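Local coordinates for E3 SUMO-protein ligase SIZ2 (Saccharomyces cerevisiae, PDB 6U75) that acts as a PIAS-family E3 ligase in SUMO conjugation, may promote attachment of SUMO to septins and may take part in chromosome maintenance, at residues A17-L21 and E129-C134; G28-F34 and N117-Y123; T160-I164 and C203-Q207. All coordinates share one frame; numbering follows the deposited sequence.

In the fold
Contacts 1 and 2 both lie in the PINIT domain, their centres about 11 Å apart, and contact 3 lies at the zinc-bearing end of the chain. Strands 12-21 and 28-34 follow each other in sequence, as do 117-123 and 130-139, so along the chain the two strands of contact 2 fall between those of contact 1. The two pairs belong to different antiparallel sheets that pack against each other, with K19 and L21 meeting T30 and M32. Contact 3 comes later in the chain, about 45 and 51 Å from contacts 1 and 2 between centres, where helix 157-168 meets the SP-RING zinc loop. The fragment thus holds a β-rich PINIT module and a separate metal-binding one.

Contact 1 (A17-L21 and E129-C134); sequences ANKKL and EYSISC
An antiparallel strand pair in the PINIT domain joins K19-L21 to Y130-C134, bringing together chain segments more than a hundred residues apart. K19 and I132 form one hydrogen-bonded pair: I132 N reaches K19 O at 2.8 Å, and K19 N returns to I132 O. L21 and Y130 form the next, with a nearly straight bond from L21 N to Y130 O (N-H...O angle 174°). Between them K20 and S131 make a non-hydrogen-bonded pair whose side chains project from the other face of the sheet. The K20 chain, bent at chi2 (-62°), brings CD and CE alongside the S131 hydroxyl, each 3.5 Å from S131 OG; that hydroxyl is hydrogen-bonded to E65. K20 NZ stops 4.4 Å from E129 OE2, too far for a salt bridge. On the face of K19, L21, Y130 and I132, L21 CB lies 4.0 Å from Y130 CB, while the Y130 ring turns off toward F58. Toward the C134 end, A17 CB rests 3.8 Å from C134 CB, and N18 CA sends a CA-H...O contact to I132 O. Strand 50-58 flanks 130-139 on its other edge, bonding the backbones of S131 and S133, while the K19, L21 and I132 side chains pack on strand 28-34 of the facing sheet.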
# COMPACT_ATOMS: atom_id res chain seq x y z
N ALA A 17 -6.82 8.96 22.47
CA ALA A 17 -6.33 7.67 22.00
C ALA A 17 -4.90 7.78 21.48
O ALA A 17 -4.47 6.96 20.66
CB ALA A 17 -7.24 7.10 20.92
N ASN A 18 -4.15 8.77 21.94
CA ASN A 18 -2.75 8.95 21.58
C ASN A 18 -1.86 8.41 22.69
O ASN A 18 -2.27 8.32 23.85
CB ASN A 18 -2.43 10.42 21.32
CG ASN A 18 -3.38 11.05 20.32
OD1 ASN A 18 -3.12 11.04 19.11
ND2 ASN A 18 -4.48 11.61 20.81
N LYS A 19 -0.63 8.05 22.32
CA LYS A 19 0.30 7.59 23.34
C LYS A 19 1.73 7.66 22.80
O LYS A 19 1.98 7.34 21.64
CB LYS A 19 -0.02 6.16 23.79
CG LYS A 19 0.64 5.75 25.10
CD LYS A 19 0.05 6.53 26.28
CE LYS A 19 0.76 6.21 27.59
NZ LYS A 19 0.16 5.05 28.30
N LYS A 20 2.65 8.09 23.66
CA LYS A 20 4.07 8.06 23.36
C LYS A 20 4.70 6.83 24.00
O LYS A 20 4.50 6.59 25.20
CB LYS A 20 4.76 9.33 23.85
CG LYS A 20 4.54 10.56 22.96
CD LYS A 20 5.09 10.35 21.56
CE LYS A 20 5.53 11.66 20.94
NZ LYS A 20 6.77 12.19 21.57
N LEU A 21 5.43 6.06 23.21
CA LEU A 21 6.17 4.91 23.68
C LEU A 21 7.64 5.29 23.78
O LEU A 21 8.27 5.63 22.77
CB LEU A 21 5.99 3.71 22.75
CG LEU A 21 5.00 2.64 23.20
CD1 LEU A 21 4.87 1.57 22.13
CD2 LEU A 21 5.43 2.03 24.52
N GLU A 129 11.63 5.83 20.09
CA GLU A 129 10.33 6.28 20.58
C GLU A 129 9.29 6.20 19.47
O GLU A 129 9.59 6.42 18.29
CB GLU A 129 10.43 7.71 21.11
CG GLU A 129 11.38 7.87 22.29
CD GLU A 129 11.45 9.30 22.79
OE1 GLU A 129 12.54 9.71 23.26
OE2 GLU A 129 10.43 10.01 22.72
N TYR A 130 8.06 5.89 19.86
CA TYR A 130 6.97 5.71 18.92
C TYR A 130 5.78 6.58 19.30
O TYR A 130 5.57 6.90 20.47
CB TYR A 130 6.52 4.24 18.85
CG TYR A 130 7.54 3.30 18.24
CD1 TYR A 130 8.49 2.68 19.03
CD2 TYR A 130 7.55 3.04 16.88
CE1 TYR A 130 9.43 1.82 18.48
CE2 TYR A 130 8.48 2.19 16.32
CZ TYR A 130 9.42 1.58 17.13
OH TYR A 130 10.35 0.73 16.57
N SER A 131 5.02 6.97 18.29
CA SER A 131 3.74 7.66 18.46
C SER A 131 2.63 6.71 18.05
O SER A 131 2.67 6.13 16.96
CB SER A 131 3.68 8.94 17.62
OG SER A 131 4.61 9.91 18.09
N ILE A 132 1.63 6.57 18.92
CA ILE A 132 0.48 5.70 18.71
C ILE A 132 -0.75 6.58 18.59
O ILE A 132 -1.01 7.41 19.47
CB ILE A 132 0.32 4.69 19.87
CG1 ILE A 132 1.57 3.80 19.99
CG2 ILE A 132 -0.93 3.86 19.68
CD1 ILE A 132 1.75 2.83 18.84
N SER A 133 -1.51 6.39 17.51
CA SER A 133 -2.71 7.18 17.25
C SER A 133 -3.83 6.25 16.81
O SER A 133 -3.60 5.09 16.46
CB SER A 133 -2.46 8.23 16.16
OG SER A 133 -1.27 8.96 16.42
N CYS A 134 -5.05 6.77 16.84
CA CYS A 134 -6.22 6.03 16.37
C CYS A 134 -7.09 6.96 15.54
O CYS A 134 -7.35 8.09 15.95
CB CYS A 134 -7.03 5.46 17.54
SG CYS A 134 -6.12 4.29 18.57

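Contact 2 (G28-F34 and N117-Y123); sequences GCTKMKF and NHLDLHY
Seven residues of G28-F34 run antiparallel to N117-Y123, and the backbone does most of the bonding. Hydrogen-bonded pairs G28-Y123, T30-L121, M32-L119 and F34-N117 alternate with non-hydrogen-bonded ones; T30 N to L121 O, 2.9 Å, is typical. At the last pair, N117 ND2 adds a weak bond to F34 O at 3.4 Å, while N117 OD1 is held by N83 and K111.

Aromatic contacts mark the end at G28. Y123 takes a first torsion of 53°, which sets CG between its backbone N and carbonyl carbon and lays the ring back over G28. There G28 CA makes a CH-pi contact 3.8 Å from the ring centroid, and at the ring's edge T30 OG1 is 3.6 Å from Y123 CE2. A tyrosine ring folded over a glycine of the neighbouring strand resembles the aromatic rescue of glycine known from antiparallel sheets. Replacing Y123 by an alanine takes the ring away, which is likely to leave the G28 backbone uncovered and T30 OG1 without its neighbour at the ring edge. On the other face of the sheet, C29 SG sits over the H122 ring, 3.6 Å from its centroid.

Apolar packing fills the face of M32, F34, L119 and L121. M32 SD lies 4.2 Å from L119 CD2, the two chains side by side, and N117 CB lies over one face of the F34 ring, toward its rim.

Charge is confined to the opposite face. K31 and D120 run alongside each other, but D120 OD2 touches the aliphatic K31 CG, at 3.3 Å, and K31 NZ stays beyond salt-bridge range. The chemistry is two-sided: a polar, largely exposed face backed by a mostly apolar one that packs on strand 12-21.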
# COMPACT_ATOMS: atom_id res chain seq x y z
N GLY A 28 8.62 -5.23 28.70
CA GLY A 28 7.71 -4.17 29.10
C GLY A 28 6.36 -4.31 28.44
O GLY A 28 6.18 -5.07 27.47
N CYS A 29 5.41 -3.55 28.98
CA CYS A 29 4.04 -3.51 28.46
C CYS A 29 3.49 -2.10 28.67
O CYS A 29 3.63 -1.54 29.76
CB CYS A 29 3.15 -4.53 29.16
SG CYS A 29 1.39 -4.36 28.77
N THR A 30 2.86 -1.55 27.63
CA THR A 30 2.27 -0.22 27.69
C THR A 30 0.76 -0.34 27.51
O THR A 30 0.29 -1.04 26.61
CB THR A 30 2.86 0.69 26.61
OG1 THR A 30 4.25 0.91 26.88
CG2 THR A 30 2.14 2.03 26.59
N LYS A 31 0.01 0.35 28.36
CA LYS A 31 -1.44 0.27 28.39
C LYS A 31 -2.06 1.59 27.96
O LYS A 31 -1.51 2.67 28.21
CB LYS A 31 -1.93 -0.10 29.79
CG LYS A 31 -1.47 -1.47 30.26
CD LYS A 31 -1.77 -1.68 31.73
CE LYS A 31 -2.08 -3.14 32.03
NZ LYS A 31 -2.33 -3.38 33.48
N MET A 32 -3.22 1.50 27.30
CA MET A 32 -3.96 2.68 26.87
C MET A 32 -5.43 2.46 27.14
O MET A 32 -6.01 1.48 26.68
CB MET A 32 -3.74 2.96 25.37
CG MET A 32 -2.30 3.20 24.97
SD MET A 32 -2.12 3.40 23.19
CE MET A 32 -3.28 4.73 22.87
N LYS A 33 -6.04 3.38 27.89
CA LYS A 33 -7.48 3.41 28.07
C LYS A 33 -8.08 4.51 27.21
O LYS A 33 -7.54 5.63 27.16
CB LYS A 33 -7.86 3.65 29.53
CG LYS A 33 -6.91 3.05 30.56
CD LYS A 33 -7.52 3.04 31.96
CE LYS A 33 -7.84 4.44 32.48
NZ LYS A 33 -6.61 5.25 32.73
N PHE A 34 -9.17 4.20 26.52
CA PHE A 34 -9.91 5.26 25.84
C PHE A 34 -11.32 4.78 25.52
O PHE A 34 -11.59 3.58 25.45
CB PHE A 34 -9.20 5.73 24.56
CG PHE A 34 -9.10 4.68 23.50
CD1 PHE A 34 -10.11 4.52 22.57
CD2 PHE A 34 -7.97 3.88 23.40
CE1 PHE A 34 -10.02 3.56 21.58
CE2 PHE A 34 -7.87 2.92 22.42
CZ PHE A 34 -8.89 2.76 21.50
N ASN A 117 -12.41 1.02 26.59
CA ASN A 117 -11.58 0.20 25.71
C ASN A 117 -10.15 0.21 26.21
O ASN A 117 -9.57 1.28 26.45
CB ASN A 117 -11.64 0.70 24.26
CG ASN A 117 -13.03 0.60 23.67
OD1 ASN A 117 -13.47 -0.48 23.28
ND2 ASN A 117 -13.72 1.73 23.58
N HIS A 118 -9.58 -0.98 26.36
CA HIS A 118 -8.21 -1.17 26.83
C HIS A 118 -7.37 -1.74 25.69
O HIS A 118 -7.76 -2.74 25.08
CB HIS A 118 -8.16 -2.10 28.04
CG HIS A 118 -9.02 -1.66 29.18
ND1 HIS A 118 -8.60 -0.75 30.12
CD2 HIS A 118 -10.28 -2.01 29.54
CE1 HIS A 118 -9.56 -0.55 31.01
NE2 HIS A 118 -10.59 -1.30 30.67
N LEU A 119 -6.23 -1.12 25.43
CA LEU A 119 -5.28 -1.57 24.41
C LEU A 119 -3.93 -1.77 25.08
O LEU A 119 -3.32 -0.80 25.54
CB LEU A 119 -5.19 -0.57 23.26
CG LEU A 119 -4.16 -0.89 22.17
CD1 LEU A 119 -4.53 -2.16 21.43
CD2 LEU A 119 -4.02 0.27 21.20
N ASP A 120 -3.48 -3.02 25.15
CA ASP A 120 -2.18 -3.35 25.70
C ASP A 120 -1.21 -3.66 24.57
O ASP A 120 -1.58 -4.25 23.56
CB ASP A 120 -2.28 -4.56 26.65
CG ASP A 120 -3.43 -4.43 27.63
OD1 ASP A 120 -4.53 -4.95 27.34
OD2 ASP A 120 -3.24 -3.81 28.70
N LEU A 121 0.04 -3.24 24.76
CA LEU A 121 1.10 -3.45 23.78
C LEU A 121 2.30 -4.01 24.53
O LEU A 121 2.95 -3.30 25.30
CB LEU A 121 1.45 -2.15 23.06
CG LEU A 121 2.65 -2.16 22.11
CD1 LEU A 121 2.72 -3.45 21.32
CD2 LEU A 121 2.55 -0.97 21.18
N HIS A 122 2.57 -5.30 24.31
CA HIS A 122 3.66 -6.00 24.98
C HIS A 122 4.87 -6.07 24.07
O HIS A 122 4.75 -6.31 22.86
CB HIS A 122 3.23 -7.41 25.37
CG HIS A 122 2.10 -7.45 26.35
ND1 HIS A 122 0.78 -7.34 25.97
CD2 HIS A 122 2.09 -7.58 27.70
CE1 HIS A 122 0.01 -7.40 27.04
NE2 HIS A 122 0.78 -7.55 28.10
N TYR A 123 6.05 -5.85 24.66
CA TYR A 123 7.29 -5.78 23.90
C TYR A 123 8.43 -6.30 24.76
O TYR A 123 8.35 -6.32 25.99
CB TYR A 123 7.58 -4.35 23.45
CG TYR A 123 7.56 -3.37 24.60
CD1 TYR A 123 8.70 -3.14 25.36
CD2 TYR A 123 6.40 -2.69 24.94
CE1 TYR A 123 8.69 -2.25 26.42
CE2 TYR A 123 6.38 -1.80 26.00
CZ TYR A 123 7.52 -1.58 26.73
OH TYR A 123 7.51 -0.70 27.79

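Contact 3 (T160-I164 and C203-Q207); sequences TTAYI and CKHIQ. With ZN (zinc ion), chain C.
I206 points one methyl, CG2, at helix 157-168, and that methyl carries the tight part of the contact. T160, Y163 and I164, spaced three and four residues apart on one side of the helix, gather round it. I206 CG2 is 3.8 Å from Y163 CD2 and 4.0 Å from I164 CG1, with T160 CG2 completing the group. T160 and I164 meet the isoleucine at about a right angle. The first torsion of I206, 55°, turns CG1 in between its backbone N and carbonyl carbon and puts CG2 beside the N, on the helix side. F243 of helix 242-249 also packs on T160 and I164.

The other side is looser. Y163 CG stands anti to the backbone N (chi1 176°), and this sends the phenol along the loop until Y163 OH is 3.1 Å from K204 O. Beyond it the K204 side chain leads off to solvent, with just its CB near the tyrosine hydroxyl.

The CB of H205 leaves the backbone away from the helix, and its imidazole binds the zinc ion through NE2 at 2.0 Å. C203 SG ligates the same ion at 2.3 Å, and C226 and C229 complete the site of three cysteines and one histidine in the SP-RING. A weak bond from H205 ND1 to Q207 O, 2.9 Å, may help to fix the turn of the imidazole, and K199 NZ holds H205 O.

The loop therefore divides its chemistry between neighbouring residues: C203 and H205 serve the metal, while I206 binds the same backbone to the helix by apolar contact.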
# COMPACT_ATOMS: atom_id res chain seq x y z
N THR A 160 5.23 4.93 -26.62
CA THR A 160 5.98 3.69 -26.48
C THR A 160 6.77 3.38 -27.75
O THR A 160 7.92 2.94 -27.68
CB THR A 160 5.04 2.54 -26.15
OG1 THR A 160 4.26 2.88 -24.99
CG2 THR A 160 5.83 1.27 -25.86
N THR A 161 6.16 3.60 -28.92
CA THR A 161 6.88 3.37 -30.17
C THR A 161 8.08 4.31 -30.29
O THR A 161 9.17 3.90 -30.71
CB THR A 161 5.95 3.55 -31.37
OG1 THR A 161 5.20 4.77 -31.22
CG2 THR A 161 4.99 2.38 -31.48
N ALA A 162 7.89 5.59 -29.92
CA ALA A 162 9.00 6.53 -29.95
C ALA A 162 10.11 6.10 -29.01
O ALA A 162 11.30 6.18 -29.36
CB ALA A 162 8.50 7.93 -29.58
N TYR A 163 9.75 5.63 -27.81
CA TYR A 163 10.76 5.16 -26.87
C TYR A 163 11.51 3.96 -27.43
O TYR A 163 12.74 3.87 -27.31
CB TYR A 163 10.11 4.80 -25.54
CG TYR A 163 11.06 4.22 -24.52
CD1 TYR A 163 11.85 5.05 -23.73
CD2 TYR A 163 11.18 2.85 -24.36
CE1 TYR A 163 12.72 4.52 -22.80
CE2 TYR A 163 12.06 2.31 -23.43
CZ TYR A 163 12.82 3.15 -22.66
OH TYR A 163 13.69 2.62 -21.73
N ILE A 164 10.80 3.01 -28.04
CA ILE A 164 11.45 1.84 -28.62
C ILE A 164 12.44 2.27 -29.70
O ILE A 164 13.58 1.80 -29.74
CB ILE A 164 10.39 0.87 -29.18
CG1 ILE A 164 9.52 0.31 -28.05
CG2 ILE A 164 11.07 -0.27 -29.94
CD1 ILE A 164 8.22 -0.31 -28.53
N CYS A 203 9.00 5.32 -15.42
CA CYS A 203 9.66 4.04 -15.63
C CYS A 203 10.34 4.01 -16.98
O CYS A 203 9.73 4.34 -18.01
CB CYS A 203 8.64 2.89 -15.52
SG CYS A 203 8.14 2.51 -13.83
N LYS A 204 11.61 3.60 -16.99
CA LYS A 204 12.41 3.54 -18.21
C LYS A 204 12.46 2.11 -18.74
O LYS A 204 13.52 1.49 -18.86
CB LYS A 204 13.81 4.09 -17.94
CG LYS A 204 13.83 5.40 -17.16
CD LYS A 204 13.21 6.55 -17.95
CE LYS A 204 12.81 7.69 -17.04
NZ LYS A 204 12.29 8.86 -17.81
N HIS A 205 11.28 1.58 -19.06
CA HIS A 205 11.17 0.22 -19.56
C HIS A 205 9.78 0.02 -20.14
O HIS A 205 8.80 0.57 -19.63
CB HIS A 205 11.45 -0.81 -18.46
CG HIS A 205 10.60 -0.63 -17.23
ND1 HIS A 205 9.25 -0.89 -17.22
CD2 HIS A 205 10.92 -0.23 -15.98
CE1 HIS A 205 8.77 -0.65 -16.01
NE2 HIS A 205 9.76 -0.25 -15.24
N ILE A 206 9.69 -0.78 -21.21
CA ILE A 206 8.40 -1.05 -21.83
C ILE A 206 7.63 -2.15 -21.11
O ILE A 206 6.41 -2.27 -21.31
CB ILE A 206 8.56 -1.43 -23.31
CG1 ILE A 206 9.53 -2.61 -23.46
CG2 ILE A 206 9.05 -0.24 -24.12
CD1 ILE A 206 9.52 -3.23 -24.85
N GLN A 207 8.29 -2.95 -20.28
CA GLN A 207 7.59 -4.00 -19.56
C GLN A 207 6.60 -3.40 -18.57
O GLN A 207 6.82 -2.32 -18.01
CB GLN A 207 8.58 -4.91 -18.83
CG GLN A 207 9.47 -5.74 -19.73
CD GLN A 207 10.70 -4.99 -20.20
OE1 GLN A 207 10.73 -3.76 -20.22
NE2 GLN A 207 11.74 -5.74 -20.57
ZN ZN C . 9.42 0.64 -13.44